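Local coordinates for pentatricopeptide repeat-containing protein 10, chloroplastic (Zea mays, PDB 4M59) that binds two similar intergenic RNA elements, near chloroplast atpH and psaJ, and stabilises the mRNAs by acting as a barrier to exonucleases, at residues His114-Ser117 / Glu123-Leu126; Gly401-Ala406 / Gln435-Thr440; Thr423-Leu428 / Ser446-Lys451. The protein carries 4 engineered substitutions. All coordinates share one frame; numbering follows the deposited sequence.

Contact 1 (His114-Ser117 / Glu123-Leu126). With nucleotides of chain D.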
ATOM      1  N   HIS A 114      33.730  -0.691  -2.430  1.00 45.59           N
ATOM      2  CA  HIS A 114      32.356  -0.782  -2.819  1.00 45.99           C
ATOM      3  C   HIS A 114      31.503  -0.921  -1.593  1.00 46.07           C
ATOM      4  O   HIS A 114      30.388  -0.447  -1.554  1.00 45.90           O
ATOM      5  CB  HIS A 114      32.147  -1.976  -3.716  1.00 48.98           C
ATOM      6  CG  HIS A 114      30.717  -2.245  -4.021  1.00 50.19           C
ATOM      7  ND1 HIS A 114      30.118  -3.454  -3.768  1.00 52.15           N
ATOM      8  CD2 HIS A 114      29.761  -1.448  -4.552  1.00 49.78           C
ATOM      9  CE1 HIS A 114      28.853  -3.397  -4.131  1.00 52.39           C
ATOM     10  NE2 HIS A 114      28.611  -2.194  -4.613  1.00 50.96           N
ATOM     11  N   ALA A 115      32.050  -1.580  -0.584  1.00 54.99           N
ATOM     12  CA  ALA A 115      31.335  -1.767   0.659  1.00 55.41           C
ATOM     13  C   ALA A 115      31.202  -0.461   1.402  1.00 55.94           C
ATOM     14  O   ALA A 115      30.213  -0.216   2.067  1.00 56.17           O
ATOM     15  CB  ALA A 115      32.046  -2.775   1.512  1.00 62.46           C
ATOM     16  N   LEU A 116      32.210   0.386   1.281  1.00 57.14           N
ATOM     17  CA  LEU A 116      32.172   1.690   1.900  1.00 59.64           C
ATOM     18  C   LEU A 116      31.257   2.605   1.137  1.00 59.41           C
ATOM     19  O   LEU A 116      30.741   3.570   1.675  1.00 61.82           O
ATOM     20  CB  LEU A 116      33.559   2.295   1.923  1.00 62.22           C
ATOM     21  CG  LEU A 116      34.552   1.661   2.870  1.00 64.08           C
ATOM     22  CD1 LEU A 116      35.857   2.361   2.719  1.00 66.97           C
ATOM     23  CD2 LEU A 116      34.027   1.846   4.240  1.00 66.97           C
ATOM     24  N   SER A 117      31.071   2.306  -0.131  1.00 61.47           N
ATOM     25  CA  SER A 117      30.261   3.131  -0.987  1.00 61.63           C
ATOM     26  C   SER A 117      28.808   2.846  -0.721  1.00 60.97           C
ATOM     27  O   SER A 117      27.962   3.710  -0.865  1.00 61.99           O
ATOM     28  CB  SER A 117      30.599   2.844  -2.445  1.00 65.13           C
ATOM     29  OG  SER A 117      30.006   3.783  -3.309  1.00 65.89           O
ATOM     30  N   GLU A 123      33.594   9.718   1.965  1.00 76.04           N
ATOM     31  CA  GLU A 123      34.798  10.397   2.428  1.00 77.80           C
ATOM     32  C   GLU A 123      35.830   9.405   2.946  1.00 75.95           C
ATOM     33  O   GLU A 123      37.024   9.698   2.971  1.00 75.12           O
ATOM     34  CB  GLU A 123      34.454  11.414   3.515  1.00 87.58           C
ATOM     35  CG  GLU A 123      33.457  12.476   3.081  1.00 89.53           C
ATOM     36  CD  GLU A 123      34.082  13.523   2.179  1.00 89.33           C
ATOM     37  OE1 GLU A 123      33.430  14.559   1.927  1.00 91.15           O
ATOM     38  OE2 GLU A 123      35.222  13.311   1.718  1.00 86.69           O
ATOM     39  N   ARG A 124      35.362   8.230   3.354  1.00 63.91           N
ATOM     40  CA  ARG A 124      36.241   7.194   3.874  1.00 62.73           C
ATOM     41  C   ARG A 124      36.785   6.327   2.748  1.00 59.63           C
ATOM     42  O   ARG A 124      37.912   5.842   2.810  1.00 59.65           O
ATOM     43  CB  ARG A 124      35.500   6.324   4.889  1.00 68.19           C
ATOM     44  CG  ARG A 124      36.374   5.803   6.018  1.00 69.32           C
ATOM     45  CD  ARG A 124      36.948   4.438   5.686  1.00 67.35           C
ATOM     46  NE  ARG A 124      38.392   4.483   5.503  1.00 68.85           N
ATOM     47  CZ  ARG A 124      39.277   4.203   6.457  1.00 70.25           C
ATOM     48  NH1 ARG A 124      38.861   3.852   7.663  1.00 71.09           N
ATOM     49  NH2 ARG A 124      40.573   4.272   6.199  1.00 69.97           N
ATOM     50  N   ALA A 125      35.970   6.131   1.715  1.00 65.19           N
ATOM     51  CA  ALA A 125      36.363   5.320   0.571  1.00 58.42           C
ATOM     52  C   ALA A 125      37.509   5.986  -0.180  1.00 58.34           C
ATOM     53  O   ALA A 125      38.419   5.317  -0.663  1.00 54.57           O
ATOM     54  CB  ALA A 125      35.176   5.102  -0.353  1.00 54.66           C
ATOM     55  N   LEU A 126      37.453   7.308  -0.278  1.00 55.53           N
ATOM     56  CA  LEU A 126      38.488   8.066  -0.958  1.00 53.99           C
ATOM     57  C   LEU A 126      39.803   7.995  -0.196  1.00 54.90           C
ATOM     58  O   LEU A 126      40.880   7.999  -0.788  1.00 51.78           O
ATOM     59  CB  LEU A 126      38.060   9.524  -1.129  1.00 52.75           C
ATOM     60  CG  LEU A 126      36.837   9.767  -2.012  1.00 52.09           C
ATOM     61  CD1 LEU A 126      36.696  11.244  -2.335  1.00 54.27           C
ATOM     62  CD2 LEU A 126      36.922   8.940  -3.285  1.00 45.45           C
TER
ATOM     63  P     U D   2      29.551  -6.346  -7.594  1.00 79.90           P
ATOM     64  OP1   U D   2      28.317  -6.078  -6.810  1.00 68.54           O
ATOM     65  OP2   U D   2      29.505  -7.302  -8.725  1.00 71.55           O
ATOM     66  O5'   U D   2      30.082  -4.947  -8.143  1.00 69.34           O
ATOM     67  C5'   U D   2      30.388  -3.879  -7.258  1.00 72.24           C
ATOM     68  C4'   U D   2      30.649  -2.603  -8.016  1.00 64.76           C
ATOM     69  O4'   U D   2      31.769  -2.786  -8.917  1.00 66.68           O
ATOM     70  C3'   U D   2      29.517  -2.137  -8.921  1.00 57.81           C
ATOM     71  O3'   U D   2      28.510  -1.440  -8.207  1.00 63.85           O
ATOM     72  C2'   U D   2      30.239  -1.298  -9.971  1.00 58.30           C
ATOM     73  O2'   U D   2      30.503   0.008  -9.480  1.00 53.52           O
ATOM     74  C1'   U D   2      31.568  -2.046 -10.104  1.00 56.72           C
ATOM     75  N1    U D   2      31.591  -2.983 -11.253  1.00 66.74           N
ATOM     76  C2    U D   2      32.164  -2.556 -12.439  1.00 63.95           C
ATOM     77  O2    U D   2      32.643  -1.445 -12.585  1.00 64.95           O
ATOM     78  N3    U D   2      32.158  -3.475 -13.463  1.00 60.67           N
ATOM     79  C4    U D   2      31.649  -4.753 -13.417  1.00 57.37           C
ATOM     80  O4    U D   2      31.711  -5.470 -14.415  1.00 75.50           O
ATOM     81  C5    U D   2      31.076  -5.123 -12.163  1.00 59.63           C
ATOM     82  C6    U D   2      31.070  -4.252 -11.149  1.00 69.55           C
TER
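Leu116 and Ala125 meet where the backbones come nearest, their CA atoms 5.7 Å apart. The leucine does most of the touching: its CD1 lies 3.7 Å from Ala125 CA, and its CB is 4.0 Å from Ala125 CB. With CG anti to the carbonyl carbon (chi1 -71°), Leu116 carries its CD1 methyl over Ala125, whose lone methyl lets the helices close in. Both residues are buried, and Leu116 also rests on Cys90 and Leu93 of helix 86-95.

The contact is looser toward Arg124. Its aliphatic CD reaches Leu116 CD1 at 3.8 Å, the two chains meeting aslant, while bends at chi2 and chi3 lead the arginine on from the leucine to a partly exposed position.

The two segments belong to helices 106-117 and 122-132, joined by a short turn; they form the antiparallel helix pair of a pentatricopeptide repeat, predicted as PPR 2. His114 leaves the first helix facing away from 123-126, and its ring packs on the bound RNA. It takes the ribose side of U2 of chain D on one face, with C5' 3.4 Å above the plane and over the centre of the imidazole. The contact is one of van der Waals packing, and the ring of His86 meets that of His114 nearly perpendicularly. An alanine at this position would remove the imidazole and would probably leave C5' of U2 of chain D without the flat surface on which it rests and His86 without its ring partner. Ser117, three residues further on, packs against Arg365 of the second subunit.

Contact 2 (Gly401-Ala406 / Gln435-Thr440); sequences GSRTNA and QGDWST
Arg403 reaches across from one repeat to the next and grips two acceptors with a single nitrogen. Its NH1 donates to Gln435 OE1 at 3.0 Å in a nearly straight bond (172° at the hydrogen) and to Asp437 OD2 at 2.7 Å, the second bond forming part of a salt bridge. Both oxygens sit at the edge of the guanidinium, close to its plane, which helps to fix how the group is turned. The acceptors are approached differently: the donor is slightly tilted from the carbonyl plane of Gln435 but comes to OD2 from above the carboxylate plane of Asp437, the guanidinium and carboxylate planes standing 70° apart. Closer to the backbone, Arg403 CD lies 3.1 Å from Gln435 OE1, where the two side chains cross at about a right angle. Thr440 is a looser neighbour, with OG1 3.7 Å from Arg403 NH2.

The reach depends on an arginine stretched out from CG to NE, with CG turned anti to the backbone N (chi1 160°). Val431 and Leu432 of helix 422-435 pack against it on the way. This is a link between successive pentatricopeptide repeats, predicted as PPR 10 and PPR 11, made at the turns that join the two helices of each.

The turns themselves are alike. Gly401 and Gly436 each leave a helix with positive phi, and the next residue, Ser402 or Asp437, is the N-cap of the following helix. Ser402 OG accepts from Asn405 ND2 at 2.8 Å and more weakly from Asn405 N. The second subunit packs against this region: its Asp87 accepts a hydrogen bond from Thr404 OG1 and touches Arg403, while its Glu53 sets a like charge near Asp437 OD2, which Arg403 may partly offset.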
ATOM      1  N   GLY A 401     -21.805  -3.683  -1.020  1.00 67.00           N
ATOM      2  CA  GLY A 401     -22.781  -3.658   0.036  1.00 68.78           C
ATOM      3  C   GLY A 401     -24.135  -4.108  -0.425  1.00 68.45           C
ATOM      4  O   GLY A 401     -25.120  -3.894   0.253  1.00 69.74           O
ATOM      5  N   SER A 402     -24.190  -4.742  -1.582  1.00 63.60           N
ATOM      6  CA  SER A 402     -25.461  -5.237  -2.054  1.00 63.85           C
ATOM      7  C   SER A 402     -25.787  -6.515  -1.351  1.00 65.77           C
ATOM      8  O   SER A 402     -25.702  -7.575  -1.938  1.00 66.14           O
ATOM      9  CB  SER A 402     -25.444  -5.486  -3.543  1.00 73.37           C
ATOM     10  OG  SER A 402     -26.714  -5.940  -3.959  1.00 73.93           O
ATOM     11  N   ARG A 403     -26.163  -6.397  -0.091  1.00 60.42           N
ATOM     12  CA  ARG A 403     -26.478  -7.548   0.716  1.00 62.71           C
ATOM     13  C   ARG A 403     -27.467  -8.425   0.017  1.00 63.49           C
ATOM     14  O   ARG A 403     -27.331  -9.632  -0.014  1.00 64.98           O
ATOM     15  CB  ARG A 403     -27.049  -7.119   2.057  1.00 65.65           C
ATOM     16  CG  ARG A 403     -27.822  -8.217   2.701  1.00 68.18           C
ATOM     17  CD  ARG A 403     -28.208  -7.925   4.103  1.00 70.55           C
ATOM     18  NE  ARG A 403     -28.971  -9.036   4.642  1.00 72.99           N
ATOM     19  CZ  ARG A 403     -29.340  -9.142   5.905  1.00 75.11           C
ATOM     20  NH1 ARG A 403     -29.012  -8.210   6.772  1.00 76.37           N
ATOM     21  NH2 ARG A 403     -30.035 -10.194   6.290  1.00 75.36           N
ATOM     22  N   THR A 404     -28.461  -7.796  -0.572  1.00 63.10           N
ATOM     23  CA  THR A 404     -29.532  -8.511  -1.215  1.00 63.44           C
ATOM     24  C   THR A 404     -29.029  -9.420  -2.319  1.00 63.13           C
ATOM     25  O   THR A 404     -29.457 -10.559  -2.423  1.00 64.24           O
ATOM     26  CB  THR A 404     -30.533  -7.518  -1.765  1.00 59.78           C
ATOM     27  OG1 THR A 404     -31.000  -6.703  -0.695  1.00 60.42           O
ATOM     28  CG2 THR A 404     -31.691  -8.230  -2.377  1.00 59.33           C
ATOM     29  N   ASN A 405     -28.103  -8.923  -3.125  1.00 55.32           N
ATOM     30  CA  ASN A 405     -27.623  -9.676  -4.271  1.00 54.98           C
ATOM     31  C   ASN A 405     -26.556 -10.692  -3.945  1.00 56.72           C
ATOM     32  O   ASN A 405     -26.417 -11.691  -4.627  1.00 57.55           O
ATOM     33  CB  ASN A 405     -27.128  -8.729  -5.344  1.00 55.64           C
ATOM     34  CG  ASN A 405     -28.238  -8.069  -6.080  1.00 54.15           C
ATOM     35  OD1 ASN A 405     -29.178  -8.716  -6.513  1.00 54.09           O
ATOM     36  ND2 ASN A 405     -28.146  -6.767  -6.220  1.00 52.72           N
ATOM     37  N   ALA A 406     -25.803 -10.435  -2.895  1.00 56.00           N
ATOM     38  CA  ALA A 406     -24.836 -11.400  -2.429  1.00 57.15           C
ATOM     39  C   ALA A 406     -25.532 -12.680  -2.021  1.00 60.62           C
ATOM     40  O   ALA A 406     -25.139 -13.763  -2.411  1.00 62.32           O
ATOM     41  CB  ALA A 406     -24.080 -10.845  -1.283  1.00 50.50           C
ATOM     42  N   GLN A 435     -23.839  -3.340   8.091  1.00 88.36           N
ATOM     43  CA  GLN A 435     -25.208  -3.156   8.484  1.00 89.32           C
ATOM     44  C   GLN A 435     -25.407  -3.354   9.968  1.00 93.47           C
ATOM     45  O   GLN A 435     -26.347  -2.858  10.534  1.00 94.63           O
ATOM     46  CB  GLN A 435     -26.075  -4.119   7.714  1.00 79.93           C
ATOM     47  CG  GLN A 435     -26.287  -3.739   6.326  1.00 76.31           C
ATOM     48  CD  GLN A 435     -27.127  -4.715   5.657  1.00 74.93           C
ATOM     49  OE1 GLN A 435     -27.315  -5.796   6.153  1.00 76.42           O
ATOM     50  NE2 GLN A 435     -27.656  -4.360   4.528  1.00 72.40           N
ATOM     51  N   GLY A 436     -24.507  -4.073  10.602  1.00 73.67           N
ATOM     52  CA  GLY A 436     -24.598  -4.340  12.019  1.00 77.75           C
ATOM     53  C   GLY A 436     -25.481  -5.536  12.265  1.00 77.24           C
ATOM     54  O   GLY A 436     -25.623  -5.986  13.385  1.00 78.36           O
ATOM     55  N   ASP A 437     -26.063  -6.054  11.199  1.00 91.84           N
ATOM     56  CA  ASP A 437     -27.001  -7.151  11.293  1.00 90.59           C
ATOM     57  C   ASP A 437     -26.336  -8.383  11.862  1.00 89.49           C
ATOM     58  O   ASP A 437     -26.096  -9.349  11.158  1.00 87.07           O
ATOM     59  CB  ASP A 437     -27.551  -7.459   9.914  1.00 93.23           C
ATOM     60  CG  ASP A 437     -28.819  -8.237   9.968  1.00 92.59           C
ATOM     61  OD1 ASP A 437     -28.852  -9.276  10.643  1.00 92.21           O
ATOM     62  OD2 ASP A 437     -29.793  -7.803   9.331  1.00 91.92           O
ATOM     63  N   TRP A 438     -26.049  -8.345  13.154  1.00 83.08           N
ATOM     64  CA  TRP A 438     -25.307  -9.405  13.804  1.00 82.12           C
ATOM     65  C   TRP A 438     -26.127 -10.644  14.021  1.00 80.58           C
ATOM     66  O   TRP A 438     -25.592 -11.726  14.140  1.00 79.34           O
ATOM     67  CB  TRP A 438     -24.799  -8.918  15.138  1.00 86.57           C
ATOM     68  CG  TRP A 438     -25.868  -8.385  16.003  1.00 88.20           C
ATOM     69  CD1 TRP A 438     -26.238  -7.091  16.138  1.00 90.56           C
ATOM     70  CD2 TRP A 438     -26.712  -9.137  16.867  1.00 87.37           C
ATOM     71  NE1 TRP A 438     -27.262  -6.982  17.035  1.00 90.89           N
ATOM     72  CE2 TRP A 438     -27.570  -8.231  17.499  1.00 88.92           C
ATOM     73  CE3 TRP A 438     -26.818 -10.490  17.178  1.00 85.49           C
ATOM     74  CZ2 TRP A 438     -28.522  -8.632  18.408  1.00 88.27           C
ATOM     75  CZ3 TRP A 438     -27.767 -10.886  18.071  1.00 85.18           C
ATOM     76  CH2 TRP A 438     -28.607  -9.963  18.679  1.00 86.40           C
ATOM     77  N   SER A 439     -27.429 -10.477  14.109  1.00 80.49           N
ATOM     78  CA  SER A 439     -28.294 -11.596  14.363  1.00 79.12           C
ATOM     79  C   SER A 439     -28.131 -12.585  13.238  1.00 77.28           C
ATOM     80  O   SER A 439     -28.055 -13.782  13.445  1.00 76.47           O
ATOM     81  CB  SER A 439     -29.733 -11.125  14.471  1.00 78.70           C
ATOM     82  OG  SER A 439     -30.560 -12.118  15.035  1.00 77.58           O
ATOM     83  N   THR A 440     -28.052 -12.068  12.030  1.00 86.85           N
ATOM     84  CA  THR A 440     -27.853 -12.932  10.899  1.00 85.24           C
ATOM     85  C   THR A 440     -26.418 -13.385  10.901  1.00 84.75           C
ATOM     86  O   THR A 440     -26.099 -14.472  10.446  1.00 83.77           O
ATOM     87  CB  THR A 440     -28.130 -12.204   9.598  1.00 78.62           C
ATOM     88  OG1 THR A 440     -29.264 -11.349   9.765  1.00 79.42           O
ATOM     89  CG2 THR A 440     -28.401 -13.190   8.502  1.00 77.31           C
TER

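Contact 3 (Thr423-Leu428 / Ser446-Lys451)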
ATOM      1  N   THR A 423     -14.349 -18.588   2.809  1.00 74.55           N
ATOM      2  CA  THR A 423     -14.344 -17.319   2.109  1.00 73.34           C
ATOM      3  C   THR A 423     -15.767 -16.924   1.746  1.00 73.89           C
ATOM      4  O   THR A 423     -16.167 -15.770   1.874  1.00 73.50           O
ATOM      5  CB  THR A 423     -13.469 -17.386   0.851  1.00 82.26           C
ATOM      6  OG1 THR A 423     -13.842 -16.339  -0.046  1.00 81.35           O
ATOM      7  CG2 THR A 423     -13.637 -18.707   0.163  1.00 83.16           C
ATOM      8  N   THR A 424     -16.531 -17.915   1.323  1.00 72.22           N
ATOM      9  CA  THR A 424     -17.922 -17.755   0.971  1.00 73.42           C
ATOM     10  C   THR A 424     -18.751 -17.247   2.135  1.00 74.17           C
ATOM     11  O   THR A 424     -19.693 -16.499   1.941  1.00 74.51           O
ATOM     12  CB  THR A 424     -18.496 -19.082   0.526  1.00 71.37           C
ATOM     13  OG1 THR A 424     -17.637 -19.656  -0.459  1.00 71.03           O
ATOM     14  CG2 THR A 424     -19.858 -18.891  -0.052  1.00 73.03           C
ATOM     15  N   TYR A 425     -18.359 -17.616   3.352  1.00 82.01           N
ATOM     16  CA  TYR A 425     -19.107 -17.188   4.502  1.00 83.08           C
ATOM     17  C   TYR A 425     -18.550 -15.923   5.022  1.00 82.37           C
ATOM     18  O   TYR A 425     -19.201 -15.196   5.717  1.00 83.29           O
ATOM     19  CB  TYR A 425     -19.062 -18.231   5.592  1.00 79.07           C
ATOM     20  CG  TYR A 425     -19.812 -19.457   5.255  1.00 80.27           C
ATOM     21  CD1 TYR A 425     -21.158 -19.505   5.348  1.00 81.63           C
ATOM     22  CD2 TYR A 425     -19.176 -20.559   4.858  1.00 80.23           C
ATOM     23  CE1 TYR A 425     -21.828 -20.614   5.035  1.00 82.91           C
ATOM     24  CE2 TYR A 425     -19.833 -21.657   4.537  1.00 81.56           C
ATOM     25  CZ  TYR A 425     -21.158 -21.686   4.626  1.00 82.93           C
ATOM     26  OH  TYR A 425     -21.811 -22.824   4.300  1.00 84.36           O
ATOM     27  N   ASN A 426     -17.338 -15.653   4.615  1.00 64.97           N
ATOM     28  CA  ASN A 426     -16.694 -14.463   5.054  1.00 64.72           C
ATOM     29  C   ASN A 426     -17.145 -13.260   4.272  1.00 63.89           C
ATOM     30  O   ASN A 426     -17.296 -12.177   4.808  1.00 64.64           O
ATOM     31  CB  ASN A 426     -15.208 -14.652   4.897  1.00 68.80           C
ATOM     32  CG  ASN A 426     -14.528 -14.987   6.176  1.00 70.10           C
ATOM     33  OD1 ASN A 426     -15.067 -14.804   7.251  1.00 71.71           O
ATOM     34  ND2 ASN A 426     -13.313 -15.463   6.069  1.00 69.52           N
ATOM     35  N   ALA A 427     -17.330 -13.458   2.981  1.00 85.23           N
ATOM     36  CA  ALA A 427     -17.838 -12.421   2.121  1.00 84.28           C
ATOM     37  C   ALA A 427     -19.144 -11.945   2.706  1.00 85.63           C
ATOM     38  O   ALA A 427     -19.340 -10.766   2.958  1.00 85.74           O
ATOM     39  CB  ALA A 427     -18.055 -12.960   0.744  1.00 92.86           C
ATOM     40  N   LEU A 428     -20.024 -12.898   2.952  1.00 72.28           N
ATOM     41  CA  LEU A 428     -21.323 -12.608   3.497  1.00 73.83           C
ATOM     42  C   LEU A 428     -21.254 -11.849   4.805  1.00 75.04           C
ATOM     43  O   LEU A 428     -22.005 -10.917   5.019  1.00 75.80           O
ATOM     44  CB  LEU A 428     -22.093 -13.902   3.688  1.00 80.99           C
ATOM     45  CG  LEU A 428     -22.372 -14.710   2.434  1.00 81.14           C
ATOM     46  CD1 LEU A 428     -23.101 -15.963   2.796  1.00 83.18           C
ATOM     47  CD2 LEU A 428     -23.198 -13.901   1.514  1.00 81.01           C
ATOM     48  N   SER A 446     -22.638 -20.189  12.877  1.00113.63           N
ATOM     49  CA  SER A 446     -23.072 -21.493  13.316  1.00114.17           C
ATOM     50  C   SER A 446     -23.183 -22.390  12.106  1.00113.90           C
ATOM     51  O   SER A 446     -22.744 -23.532  12.134  1.00114.05           O
ATOM     52  CB  SER A 446     -24.422 -21.389  14.010  1.00111.94           C
ATOM     53  OG  SER A 446     -25.460 -21.233  13.070  1.00111.83           O
ATOM     54  N   LYS A 447     -23.742 -21.870  11.033  1.00122.25           N
ATOM     55  CA  LYS A 447     -23.900 -22.668   9.840  0.88122.28           C
ATOM     56  C   LYS A 447     -22.542 -23.019   9.340  1.00121.48           C
ATOM     57  O   LYS A 447     -22.324 -24.093   8.849  1.00121.74           O
ATOM     58  CB  LYS A 447     -24.620 -21.879   8.766  1.00114.04           C
ATOM     59  CG  LYS A 447     -24.853 -22.632   7.498  1.00114.36           C
ATOM     60  CD  LYS A 447     -26.003 -23.561   7.647  0.51115.47           C
ATOM     61  CE  LYS A 447     -26.382 -24.155   6.328  1.00116.03           C
ATOM     62  NZ  LYS A 447     -25.219 -24.816   5.720  0.19115.91           N
ATOM     63  N   MET A 448     -21.615 -22.078   9.465  1.00 94.90           N
ATOM     64  CA  MET A 448     -20.232 -22.320   9.093  1.00 93.87           C
ATOM     65  C   MET A 448     -19.710 -23.480   9.926  1.00 94.37           C
ATOM     66  O   MET A 448     -18.985 -24.345   9.437  1.00 94.07           O
ATOM     67  CB  MET A 448     -19.396 -21.068   9.351  1.00 94.71           C
ATOM     68  CG  MET A 448     -17.977 -21.132   8.814  1.00 93.43           C
ATOM     69  SD  MET A 448     -17.221 -19.503   8.677  1.00 92.33           S
ATOM     70  CE  MET A 448     -18.101 -18.593   9.942  1.00 93.81           C
ATOM     71  N   ARG A 449     -20.100 -23.486  11.197  1.00 87.05           N
ATOM     72  CA  ARG A 449     -19.725 -24.539  12.129  1.00 87.65           C
ATOM     73  C   ARG A 449     -20.375 -25.881  11.822  1.00 88.48           C
ATOM     74  O   ARG A 449     -19.755 -26.931  12.000  1.00 88.68           O
ATOM     75  CB  ARG A 449     -20.049 -24.119  13.565  1.00 85.39           C
ATOM     76  CG  ARG A 449     -19.002 -23.213  14.195  1.00 85.05           C
ATOM     77  CD  ARG A 449     -19.320 -22.952  15.659  1.00 86.06           C
ATOM     78  NE  ARG A 449     -19.035 -21.571  16.042  1.00 86.19           N
ATOM     79  CZ  ARG A 449     -17.818 -21.095  16.267  1.00 86.01           C
ATOM     80  NH1 ARG A 449     -16.760 -21.888  16.149  1.00 85.50           N
ATOM     81  NH2 ARG A 449     -17.652 -19.825  16.610  1.00 86.51           N
ATOM     82  N   THR A 450     -21.627 -25.862  11.370  0.80 81.48           N
ATOM     83  CA  THR A 450     -22.345 -27.101  11.153  0.80 82.50           C
ATOM     84  C   THR A 450     -21.995 -27.705   9.818  0.80 82.40           C
ATOM     85  O   THR A 450     -22.588 -28.692   9.409  0.80 83.37           O
ATOM     86  CB  THR A 450     -23.857 -26.913  11.216  0.80 86.19           C
ATOM     87  OG1 THR A 450     -24.270 -26.006  10.195  0.80 85.77           O
ATOM     88  CG2 THR A 450     -24.255 -26.351  12.556  0.80 86.29           C
ATOM     89  N   LYS A 451     -21.018 -27.115   9.143  1.00101.87           N
ATOM     90  CA  LYS A 451     -20.575 -27.605   7.845  1.00101.65           C
ATOM     91  C   LYS A 451     -19.139 -28.115   7.904  1.00100.86           C
ATOM     92  O   LYS A 451     -18.563 -28.486   6.880  1.00100.49           O
ATOM     93  CB  LYS A 451     -20.701 -26.506   6.787  1.00106.33           C
ATOM     94  CG  LYS A 451     -21.771 -26.777   5.739  1.00107.39           C
ATOM     95  CD  LYS A 451     -23.078 -26.091   6.096  1.00107.99           C
ATOM     96  CE  LYS A 451     -24.196 -26.501   5.152  1.00109.17           C
ATOM     97  NZ  LYS A 451     -23.682 -26.821   3.791  1.00109.20           N
TER
HETATM   98  O   HOH W   1     -20.884 -24.897   3.059  1.00 70.77           O
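Tyr425 and Met448 run alongside each other with opposite headings; the thioether lies beside the root of the tyrosine rather than over its hydroxyl end. Met448 SD is 3.8 Å from Tyr425 CB and 5.1 Å from the centroid of the ring, set obliquely at 47° from the ring normal, a Met-aromatic contact. Met448 CB stands over one face of the same ring. With CG anti to the backbone N (chi1 -172°) and the chain extended to SD, Met448 carries its sulfur out alongside Tyr425 CB.

These residues join helices 422-435 and 438-449, the two helices of the repeat predicted as PPR 11. Tyr410 of helix 403-413 also packs on Tyr425, and Phe453 on Met448.

At the far end of the ring, two lysines come near the phenol. Lys451 crosses Tyr425 at about a right angle, its methylene CD 3.9 Å from Tyr425 OH, whereas Lys447 runs obliquely to the ring and leaves NZ 4.2 Å from that oxygen. A water in the plane of the ring, at its edge, is hydrogen-bonded to Tyr425 OH at 2.6 Å and accepts a weak bond from Lys451 NZ.

The contact thus passes from a buried apolar root to a hydrated rim. There Lys447 NZ and Lys451 NZ, both donors, stand 3.2 Å apart; two ammonium groups so close would probably repel, which may lower the proton affinity of one, and any shift in the phenol's ionisation is likely to be slight.

Overall arrangement
Contact 1 lies across the centre of the chain from contacts 2 and 3, its centre about 62 Å and 59 Å from theirs. Contacts 1 and 3 each hold together the two helices of one predicted repeat, whereas contact 2 joins neighbouring repeats. Their chemistry follows: contact 1 is buried and apolar between its segments, contact 3 is apolar inside but polar at an exposed rim, and contact 2, partly buried, relies on a salt bridge and a hydrogen bond to a side-chain amide oxygen. Contacts 2 and 3 share helix 438-449 and touch through Ala406 CB and Leu428 CD2, 4.2 Å apart. The second subunit reaches contacts 1 and 2 but not contact 3.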